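Local coordinates for histidine utilization repressor (Pseudomonas syringae pv. tomato, PDB 2PKH), which probably represses the histidine utilization operon by binding its hutP region in the absence of inducer, and is represented here by its C-terminal UTRA domain, at residues V37-I42 with D55-A60; D48-I53 with L105-A110; E88-V93 with R120-R125. All blocks are in the same frame, centred on the assembly; numbering follows the deposited sequence.

Contact 1. Residues V37-I42 with D55-A60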
loop_
_atom_site.group_PDB
_atom_site.type_symbol
_atom_site.label_atom_id
_atom_site.label_comp_id
_atom_site.label_asym_id
_atom_site.label_seq_id
_atom_site.Cartn_x
_atom_site.Cartn_y
_atom_site.Cartn_z
ATOM N N VAL B 37 -24.248 -19.133 -8.507
ATOM C CA VAL B 37 -23.431 -17.941 -8.360
ATOM C C VAL B 37 -23.846 -17.038 -9.511
ATOM O O VAL B 37 -24.417 -17.515 -10.512
ATOM C CB VAL B 37 -21.905 -18.208 -8.482
ATOM C CG1 VAL B 37 -21.390 -19.079 -7.325
ATOM C CG2 VAL B 37 -21.511 -18.739 -9.855
ATOM N N PHE B 38 -23.574 -15.752 -9.389
ATOM C CA PHE B 38 -23.776 -14.833 -10.543
ATOM C C PHE B 38 -22.467 -14.521 -11.204
ATOM O O PHE B 38 -21.444 -14.475 -10.531
ATOM C CB PHE B 38 -24.444 -13.531 -10.082
ATOM C CG PHE B 38 -25.761 -13.726 -9.409
ATOM C CD1 PHE B 38 -26.687 -14.644 -9.919
ATOM C CD2 PHE B 38 -26.124 -12.910 -8.341
ATOM C CE1 PHE B 38 -27.965 -14.761 -9.377
ATOM C CE2 PHE B 38 -27.396 -13.022 -7.786
ATOM C CZ PHE B 38 -28.326 -13.956 -8.293
ATOM N N HIS B 39 -22.485 -14.358 -12.519
ATOM C CA HIS B 39 -21.250 -14.318 -13.298
ATOM C C HIS B 39 -21.400 -13.155 -14.307
ATOM O O HIS B 39 -22.337 -13.150 -15.089
ATOM C CB HIS B 39 -21.093 -15.654 -14.067
ATOM C CG HIS B 39 -19.887 -15.698 -14.949
ATOM N ND1 HIS B 39 -19.733 -16.606 -15.972
ATOM C CD2 HIS B 39 -18.844 -14.851 -15.045
ATOM C CE1 HIS B 39 -18.626 -16.342 -16.629
ATOM N NE2 HIS B 39 -18.043 -15.309 -16.059
ATOM N N SER B 40 -20.485 -12.189 -14.275
ATOM C CA SER B 40 -20.447 -11.179 -15.238
ATOM C C SER B 40 -19.062 -11.208 -15.959
ATOM O O SER B 40 -18.036 -11.456 -15.333
ATOM C CB SER B 40 -20.733 -9.761 -14.616
ATOM O OG SER B 40 -19.760 -9.407 -13.592
ATOM N N LEU B 41 -19.064 -10.942 -17.254
ATOM C CA LEU B 41 -17.791 -10.723 -18.004
ATOM C C LEU B 41 -17.972 -9.411 -18.745
ATOM O O LEU B 41 -18.883 -9.260 -19.582
ATOM C CB LEU B 41 -17.485 -11.887 -18.989
ATOM C CG LEU B 41 -15.995 -11.811 -19.441
ATOM C CD1 LEU B 41 -15.556 -13.256 -19.834
ATOM C CD2 LEU B 41 -15.927 -10.854 -20.508
ATOM N N ILE B 42 -17.123 -8.421 -18.401
ATOM C CA ILE B 42 -17.227 -7.089 -18.966
ATOM C C ILE B 42 -15.882 -6.669 -19.568
ATOM O O ILE B 42 -14.865 -7.007 -19.001
ATOM C CB ILE B 42 -17.576 -6.042 -17.874
ATOM C CG1 ILE B 42 -18.928 -6.421 -17.190
ATOM C CG2 ILE B 42 -17.701 -4.628 -18.525
ATOM C CD1 ILE B 42 -19.364 -5.421 -16.078
ATOM N N ASP B 55 -13.596 -10.787 -15.362
ATOM C CA ASP B 55 -14.441 -11.992 -15.315
ATOM C C ASP B 55 -14.704 -12.215 -13.852
ATOM O O ASP B 55 -13.755 -12.508 -13.123
ATOM C CB ASP B 55 -13.633 -13.186 -15.819
ATOM C CG ASP B 55 -14.552 -14.323 -16.308
ATOM O OD1 ASP B 55 -15.803 -14.083 -16.342
ATOM O OD2 ASP B 55 -14.026 -15.439 -16.594
ATOM N N ARG B 56 -15.941 -11.967 -13.410
ATOM C CA ARG B 56 -16.265 -11.803 -11.991
ATOM C C ARG B 56 -17.352 -12.742 -11.574
ATOM O O ARG B 56 -18.360 -12.856 -12.272
ATOM C CB ARG B 56 -16.744 -10.335 -11.700
ATOM C CG ARG B 56 -17.186 -10.110 -10.216
ATOM C CD ARG B 56 -17.317 -8.620 -9.835
ATOM N NE ARG B 56 -16.082 -7.820 -9.989
ATOM C CZ ARG B 56 -15.094 -7.735 -9.100
ATOM N NH1 ARG B 56 -15.118 -8.454 -7.974
ATOM N NH2 ARG B 56 -14.035 -6.973 -9.387
ATOM N N PHE B 57 -17.182 -13.364 -10.435
ATOM C CA PHE B 57 -18.220 -14.241 -9.886
ATOM C C PHE B 57 -18.636 -13.769 -8.493
ATOM O O PHE B 57 -17.772 -13.288 -7.729
ATOM C CB PHE B 57 -17.655 -15.672 -9.816
ATOM C CG PHE B 57 -17.142 -16.173 -11.153
ATOM C CD1 PHE B 57 -17.906 -17.037 -11.947
ATOM C CD2 PHE B 57 -15.880 -15.719 -11.641
ATOM C CE1 PHE B 57 -17.417 -17.442 -13.202
ATOM C CE2 PHE B 57 -15.410 -16.120 -12.877
ATOM C CZ PHE B 57 -16.219 -16.949 -13.680
ATOM N N VAL B 58 -19.936 -13.954 -8.155
ATOM C CA VAL B 58 -20.574 -13.280 -7.017
ATOM C C VAL B 58 -21.516 -14.247 -6.353
ATOM O O VAL B 58 -22.290 -14.972 -6.989
ATOM C CB VAL B 58 -21.361 -11.970 -7.423
ATOM C CG1 VAL B 58 -22.011 -11.334 -6.225
ATOM C CG2 VAL B 58 -20.466 -10.946 -8.243
ATOM N N ASN B 59 -21.393 -14.281 -5.047
ATOM C CA ASN B 59 -22.213 -15.120 -4.248
ATOM C C ASN B 59 -23.617 -14.553 -4.340
ATOM O O ASN B 59 -23.862 -13.405 -3.920
ATOM C CB ASN B 59 -21.772 -15.079 -2.779
ATOM C CG ASN B 59 -22.838 -15.662 -1.892
ATOM O OD1 ASN B 59 -23.498 -14.924 -1.186
ATOM N ND2 ASN B 59 -23.125 -16.967 -2.052
ATOM N N ALA B 60 -24.472 -15.317 -4.973
ATOM C CA ALA B 60 -25.898 -14.982 -5.110
ATOM C C ALA B 60 -26.628 -14.607 -3.787
ATOM O O ALA B 60 -27.535 -13.787 -3.815
ATOM C CB ALA B 60 -26.579 -16.109 -5.827
#

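Contact 2. Residues D48-I53 with L105-A110. With EDO (1,2-ethanediol), chain N.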
loop_
_atom_site.group_PDB
_atom_site.type_symbol
_atom_site.label_atom_id
_atom_site.label_comp_id
_atom_site.label_asym_id
_atom_site.label_seq_id
_atom_site.Cartn_x
_atom_site.Cartn_y
_atom_site.Cartn_z
ATOM N N ASP B 48 -11.917 4.350 -25.633
ATOM C CA ASP B 48 -12.187 3.450 -26.733
ATOM C C ASP B 48 -11.205 2.326 -27.017
ATOM O O ASP B 48 -11.427 1.569 -27.959
ATOM C CB ASP B 48 -12.445 4.249 -28.024
ATOM C CG ASP B 48 -13.558 5.268 -27.814
ATOM O OD1 ASP B 48 -14.585 4.884 -27.164
ATOM O OD2 ASP B 48 -13.366 6.432 -28.225
ATOM N N ILE B 49 -10.157 2.207 -26.229
ATOM C CA ILE B 49 -9.220 1.098 -26.387
ATOM C C ILE B 49 -9.423 0.126 -25.211
ATOM O O ILE B 49 -9.488 0.585 -24.044
ATOM C CB ILE B 49 -7.760 1.582 -26.341
ATOM C CG1 ILE B 49 -7.536 2.788 -27.285
ATOM C CG2 ILE B 49 -6.858 0.406 -26.641
ATOM C CD1 ILE B 49 -6.197 3.530 -27.067
ATOM N N PRO B 50 -9.547 -1.191 -25.505
ATOM C CA PRO B 50 -9.723 -2.181 -24.459
ATOM C C PRO B 50 -8.579 -2.111 -23.437
ATOM O O PRO B 50 -7.418 -2.120 -23.830
ATOM C CB PRO B 50 -9.701 -3.488 -25.244
ATOM C CG PRO B 50 -10.260 -3.117 -26.643
ATOM C CD PRO B 50 -9.754 -1.780 -26.873
ATOM N N VAL B 51 -8.910 -2.100 -22.151
ATOM C CA VAL B 51 -7.833 -2.095 -21.129
ATOM C C VAL B 51 -7.924 -3.238 -20.168
ATOM O O VAL B 51 -6.953 -3.563 -19.498
ATOM C CB VAL B 51 -7.707 -0.765 -20.350
ATOM C CG1 VAL B 51 -7.343 0.418 -21.334
ATOM C CG2 VAL B 51 -8.999 -0.421 -19.657
ATOM N N GLN B 52 -9.118 -3.848 -20.070
ATOM C CA GLN B 52 -9.290 -4.953 -19.057
ATOM C C GLN B 52 -10.413 -5.835 -19.438
ATOM O O GLN B 52 -11.408 -5.323 -19.878
ATOM C CB GLN B 52 -9.719 -4.354 -17.729
ATOM C CG GLN B 52 -9.507 -5.304 -16.568
ATOM C CD GLN B 52 -10.190 -4.837 -15.302
ATOM O OE1 GLN B 52 -11.363 -4.643 -15.286
ATOM N NE2 GLN B 52 -9.430 -4.607 -14.273
ATOM N N ILE B 53 -10.257 -7.155 -19.274
ATOM C CA ILE B 53 -11.413 -8.034 -19.232
ATOM C C ILE B 53 -11.655 -8.383 -17.753
ATOM O O ILE B 53 -10.770 -8.882 -17.096
ATOM C CB ILE B 53 -11.232 -9.359 -20.078
ATOM C CG1 ILE B 53 -10.800 -9.019 -21.514
ATOM C CG2 ILE B 53 -12.581 -10.104 -20.235
ATOM C CD1 ILE B 53 -10.639 -10.328 -22.399
ATOM N N LEU B 105 -10.972 -9.890 -27.908
ATOM C CA LEU B 105 -11.704 -8.952 -27.041
ATOM C C LEU B 105 -10.882 -7.724 -26.630
ATOM O O LEU B 105 -11.425 -6.604 -26.604
ATOM C CB LEU B 105 -12.192 -9.645 -25.771
ATOM C CG LEU B 105 -13.385 -10.610 -25.731
ATOM C CD1 LEU B 105 -13.819 -10.699 -24.293
ATOM C CD2 LEU B 105 -14.522 -10.091 -26.647
ATOM N N LEU B 106 -9.602 -7.920 -26.283
ATOM C CA LEU B 106 -8.704 -6.808 -25.903
ATOM C C LEU B 106 -8.046 -6.098 -27.078
ATOM O O LEU B 106 -7.328 -5.118 -26.880
ATOM C CB LEU B 106 -7.578 -7.312 -24.967
ATOM C CG LEU B 106 -7.948 -7.679 -23.512
ATOM C CD1 LEU B 106 -6.735 -8.291 -22.721
ATOM C CD2 LEU B 106 -8.379 -6.485 -22.830
ATOM N N GLN B 107 -8.296 -6.553 -28.293
ATOM C CA GLN B 107 -7.646 -5.969 -29.461
ATOM C C GLN B 107 -6.132 -5.872 -29.248
ATOM O O GLN B 107 -5.561 -4.776 -29.364
ATOM C CB GLN B 107 -8.214 -4.573 -29.769
ATOM C CG GLN B 107 -9.653 -4.679 -30.309
ATOM C CD GLN B 107 -10.279 -3.324 -30.497
ATOM O OE1 GLN B 107 -9.851 -2.524 -31.325
ATOM N NE2 GLN B 107 -11.267 -3.040 -29.692
ATOM N N ILE B 108 -5.476 -7.015 -28.983
ATOM C CA ILE B 108 -4.000 -7.061 -28.776
ATOM C C ILE B 108 -3.389 -8.178 -29.618
ATOM O O ILE B 108 -4.083 -9.063 -30.146
ATOM C CB ILE B 108 -3.619 -7.346 -27.292
ATOM C CG1 ILE B 108 -4.430 -8.527 -26.749
ATOM C CG2 ILE B 108 -3.961 -6.134 -26.462
ATOM C CD1 ILE B 108 -3.944 -9.126 -25.331
ATOM N N ASP B 109 -2.081 -8.068 -29.794
ATOM C CA ASP B 109 -1.265 -9.066 -30.454
ATOM C C ASP B 109 -1.349 -10.359 -29.654
ATOM O O ASP B 109 -1.475 -10.313 -28.447
ATOM C CB ASP B 109 0.168 -8.488 -30.510
ATOM C CG ASP B 109 0.318 -7.461 -31.656
ATOM O OD1 ASP B 109 -0.659 -7.258 -32.383
ATOM O OD2 ASP B 109 1.391 -6.873 -31.869
ATOM N N ALA B 110 -1.267 -11.498 -30.320
ATOM C CA ALA B 110 -1.285 -12.793 -29.611
ATOM C C ALA B 110 -0.074 -12.879 -28.660
ATOM O O ALA B 110 -0.154 -13.402 -27.576
ATOM C CB ALA B 110 -1.329 -13.976 -30.684
HETATM C C1 EDO N . -12.888 -1.585 -12.068
HETATM O O1 EDO N . -13.225 -0.431 -12.824
HETATM C C2 EDO N . -12.720 -2.738 -13.068
HETATM O O2 EDO N . -12.498 -3.965 -12.340
#

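Contact 3. Residues E88-V93 with R120-R125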
loop_
_atom_site.group_PDB
_atom_site.type_symbol
_atom_site.label_atom_id
_atom_site.label_comp_id
_atom_site.label_asym_id
_atom_site.label_seq_id
_atom_site.Cartn_x
_atom_site.Cartn_y
_atom_site.Cartn_z
ATOM N N GLU B 88 -11.810 -6.958 3.204
ATOM C CA GLU B 88 -10.534 -7.663 3.008
ATOM C C GLU B 88 -10.438 -8.125 1.557
ATOM O O GLU B 88 -11.444 -8.522 0.982
ATOM C CB GLU B 88 -10.445 -8.844 3.999
ATOM C CG GLU B 88 -9.111 -9.558 4.008
ATOM C CD GLU B 88 -8.890 -10.417 5.215
ATOM O OE1 GLU B 88 -9.835 -10.579 6.036
ATOM O OE2 GLU B 88 -7.745 -10.897 5.379
ATOM N N GLY B 89 -9.228 -8.088 0.974
ATOM C CA GLY B 89 -9.050 -8.417 -0.469
ATOM C C GLY B 89 -7.808 -9.278 -0.538
ATOM O O GLY B 89 -6.916 -9.162 0.358
ATOM N N GLU B 90 -7.785 -10.191 -1.527
ATOM C CA GLU B 90 -6.644 -11.083 -1.732
ATOM C C GLU B 90 -6.297 -10.917 -3.208
ATOM O O GLU B 90 -7.211 -10.778 -3.996
ATOM C CB GLU B 90 -7.107 -12.502 -1.586
ATOM C CG GLU B 90 -6.044 -13.503 -1.678
ATOM C CD GLU B 90 -6.628 -14.880 -1.935
ATOM O OE1 GLU B 90 -7.143 -15.149 -3.095
ATOM O OE2 GLU B 90 -6.550 -15.655 -0.960
ATOM N N HIS B 91 -5.015 -11.016 -3.568
ATOM C CA HIS B 91 -4.591 -10.800 -4.971
ATOM C C HIS B 91 -3.459 -11.731 -5.348
ATOM O O HIS B 91 -2.689 -12.190 -4.483
ATOM C CB HIS B 91 -4.243 -9.303 -5.215
ATOM C CG HIS B 91 -3.002 -8.848 -4.499
ATOM N ND1 HIS B 91 -3.018 -8.351 -3.211
ATOM C CD2 HIS B 91 -1.704 -8.810 -4.899
ATOM C CE1 HIS B 91 -1.787 -8.024 -2.845
ATOM N NE2 HIS B 91 -0.967 -8.302 -3.847
ATOM N N VAL B 92 -3.436 -12.138 -6.618
ATOM C CA VAL B 92 -2.395 -12.954 -7.125
ATOM C C VAL B 92 -2.107 -12.310 -8.472
ATOM O O VAL B 92 -3.050 -12.083 -9.281
ATOM C CB VAL B 92 -2.864 -14.416 -7.288
ATOM C CG1 VAL B 92 -1.841 -15.208 -7.911
ATOM C CG2 VAL B 92 -3.160 -15.069 -5.866
ATOM N N VAL B 93 -0.852 -11.948 -8.698
ATOM C CA VAL B 93 -0.509 -11.210 -9.923
ATOM C C VAL B 93 0.567 -11.994 -10.658
ATOM O O VAL B 93 1.580 -12.353 -10.030
ATOM C CB VAL B 93 0.025 -9.845 -9.554
ATOM C CG1 VAL B 93 0.370 -9.011 -10.833
ATOM C CG2 VAL B 93 -0.961 -9.121 -8.653
ATOM N N ARG B 120 -9.992 -12.014 -4.724
ATOM C CA ARG B 120 -11.196 -12.389 -3.957
ATOM C C ARG B 120 -11.428 -11.288 -2.964
ATOM O O ARG B 120 -10.452 -10.712 -2.455
ATOM C CB ARG B 120 -10.897 -13.652 -3.167
ATOM C CG ARG B 120 -11.487 -14.854 -3.738
ATOM C CD ARG B 120 -10.663 -16.157 -3.519
ATOM N NE ARG B 120 -9.671 -16.288 -2.417
ATOM C CZ ARG B 120 -9.814 -17.112 -1.374
ATOM N NH1 ARG B 120 -10.933 -17.841 -1.218
ATOM N NH2 ARG B 120 -8.856 -17.207 -0.462
ATOM N N THR B 121 -12.680 -11.022 -2.619
ATOM C CA THR B 121 -12.982 -9.939 -1.669
ATOM C C THR B 121 -13.973 -10.531 -0.665
ATOM O O THR B 121 -14.985 -11.188 -1.080
ATOM C CB THR B 121 -13.613 -8.745 -2.393
ATOM O OG1 THR B 121 -12.642 -8.275 -3.368
ATOM C CG2 THR B 121 -14.079 -7.588 -1.448
ATOM N N TRP B 122 -13.733 -10.223 0.601
ATOM C CA TRP B 122 -14.560 -10.721 1.700
ATOM C C TRP B 122 -15.376 -9.589 2.286
ATOM O O TRP B 122 -14.965 -8.424 2.234
ATOM C CB TRP B 122 -13.710 -11.262 2.849
ATOM C CG TRP B 122 -13.110 -12.563 2.562
ATOM C CD1 TRP B 122 -13.587 -13.801 2.950
ATOM C CD2 TRP B 122 -11.887 -12.801 1.864
ATOM N NE1 TRP B 122 -12.732 -14.782 2.507
ATOM C CE2 TRP B 122 -11.702 -14.196 1.808
ATOM C CE3 TRP B 122 -10.967 -11.972 1.224
ATOM C CZ2 TRP B 122 -10.613 -14.777 1.174
ATOM C CZ3 TRP B 122 -9.864 -12.562 0.571
ATOM C CH2 TRP B 122 -9.695 -13.944 0.553
ATOM N N SER B 123 -16.538 -9.951 2.846
ATOM C CA SER B 123 -17.281 -9.057 3.729
ATOM C C SER B 123 -17.293 -9.761 5.046
ATOM O O SER B 123 -18.103 -10.679 5.217
ATOM C CB SER B 123 -18.741 -8.842 3.263
ATOM O OG SER B 123 -19.445 -7.995 4.192
ATOM N N GLY B 124 -16.413 -9.340 5.983
ATOM C CA GLY B 124 -16.189 -10.093 7.228
ATOM C C GLY B 124 -15.463 -11.396 6.920
ATOM O O GLY B 124 -14.377 -11.401 6.300
ATOM N N ARG B 125 -16.049 -12.530 7.308
ATOM C CA ARG B 125 -15.441 -13.807 6.921
ATOM C C ARG B 125 -16.195 -14.451 5.709
ATOM O O ARG B 125 -15.886 -15.589 5.341
ATOM C CB ARG B 125 -15.407 -14.791 8.119
ATOM C CG ARG B 125 -14.265 -14.664 9.178
ATOM C CD ARG B 125 -13.974 -16.032 9.987
ATOM N NE ARG B 125 -14.912 -16.258 11.113
ATOM C CZ ARG B 125 -16.148 -16.767 10.991
ATOM N NH1 ARG B 125 -16.624 -17.186 9.796
ATOM N NH2 ARG B 125 -16.934 -16.849 12.070
HETATM O O HOH W 1 -12.566 -9.474 6.290
#

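Contact 1. Residues V37-I42 with D55-A60
His39 and Asp55 meet through a short, straight hydrogen bond: NE2 of His39 gives its N-H to OD1 of Asp55 at 2.6 Å, with an angle of 163° at the hydrogen. The oxygen lies in the plane of the imidazole and is met on its syn side, although ring and carboxylate planes are turned 44° against each other. The other ring nitrogen, ND1, is hydrogen-bonded to Glu19 of strand 9-20, so both edges of the imidazole are held and its rotation is fixed between two carboxylates. With CG anti to the backbone N (chi1 177°), the His39 ring is laid alongside the Phe57 side chain in an offset stack, centroids 4.2 Å apart and planes nearly parallel; CE1 of Phe57 sits over the middle of the imidazole. Two carboxylates at its nitrogens would probably favour the protonated imidazole. Separately, Arg25 makes a cation-pi contact with the Phe57 ring.

The backbones are the neighbouring arms of the antiparallel hairpin 36-46/49-59 in the UTRA-domain sheet. Phe38 and Val58 form one hydrogen-bonded pair, with Phe38 N to Val58 O at 2.8 Å; Ser40 and Arg56 form the next, with Arg56 N to Ser40 O at 2.9 Å. His39 with Phe57 and Leu41 with Asp55 are non-hydrogen-bonded pairs, which puts the imidazole, phenyl and carboxylate on one face.

Ser40 and Arg56 share the other face, where OG of Ser40 rests 3.7 Å from CB of Arg56 and bonds to Tyr66, while the guanidinium leads off to Glu54. Leu41 CD1 lies 3.6 Å from Asp55 OD1, placing a methyl beside the carboxylate. At the far end, Ala60 CB stands over the face of the Phe38 ring in a CH-pi contact, 3.8 Å from the centroid.

Contact 2. Residues D48-I53 with L105-A110
A Schellman motif at the C-terminal end of helix 100-106, with Gln107 at positive phi, packs against the start of sheet strand 49-59 by way of Pro50 and Ile53. This strand start carries a classic beta bulge: Val51 and Gln52 both face His44, and the two residues lie between Pro50 and Ile53, whose side chains both point to the helix. Pro50 presses its ring on the helix end, CB lying 3.3 Å from Leu106 O. Arg139 gathers the polar backbone here, its guanidinium bonding to the carbonyls of Pro50, Leu106 and Gln107. Farther along the strand, Ile53 reaches toward both leucines. Its CG1 branch, anti to the carbonyl carbon (chi1 -53°), brings CG1 to 3.7 Å from Leu106 CG and carries CD1 across Leu105 at about a right angle, 3.7 Å from Leu105 CD1. Gln52 points away from the helix, and its OE1 accepts a weak hydrogen bond from O2 of a 1,2-ethanediol, probably left from crystallisation. The extended Gln107 side chain crosses the proline ring nearly perpendicularly, its amide NE2 lying 3.2 Å from Pro50 CG.

Contact 3. Residues E88-V93 with R120-R125
Glu90 runs beside Arg120 with both side chains pointing the same way. Its CB touches the rim of the Trp122 indole, 3.5 Å from CZ3 and close to the ring plane. CG, anti to the backbone N (chi1 -176°), continues an extended chain that carries the carboxylate up to the arginine. There OE1 takes the N-H of Arg120 NE at 2.9 Å and OE2 that of Arg120 NH2 at 2.8 Å, a two-pronged, side-on salt bridge. Both oxygens lie near the guanidinium plane, yet the nitrogens approach from above the carboxylate plane, the two planes being 39° apart. Trp122 CZ2 lies 3.4 Å above the guanidinium plane, toward its rim, so the indole edge backs the cation, and Ala28 O accepts a bond from the remaining NH1.

The two strands pair antiparallel: Glu90 with Arg120 and Glu88 with Trp122 are hydrogen-bonded pairs, Trp122 N to Glu88 O measuring 2.9 Å at a nearly straight 173°. Gly89, opposite Thr121, brings its CA to 3.3 Å from Arg120 O in a CA-H...O contact. A water joins Glu88 OE1 to Gly124 O, while the stronger partner of that carboxylate is Arg145 of the third subunit.

Strand 88-97 is the outermost of its own chain's sheet, but residues 88-93 pair antiparallel with a strand of the second subunit, carrying the sheet across the interface. On the inner side, strand 113-123 is followed by strand 126-136, whose Thr129 and Pro127 touch Thr121 and Trp122.

All three contacts reach one antiparallel sheet, at different places. Contact 1 is the buried one, lying within the hairpin 36-46/49-59 and combining backbone pairing with a histidine-carboxylate bond and aromatic stacking. Contact 2 shares strand 49-59 but joins it to helix 100-106, mainly through apolar packing, and is only partly buried; it meets contact 1 where Leu41 CD2 touches Ile53 CG2 at 3.4 Å. Contact 3, also partly buried, is again a strand pair, but at the subunit boundary, and its side chains add a Glu-Arg salt bridge in place of the histidine-carboxylate bond. Its centre is about 26 Å from that of contact 2, across the chain's centre.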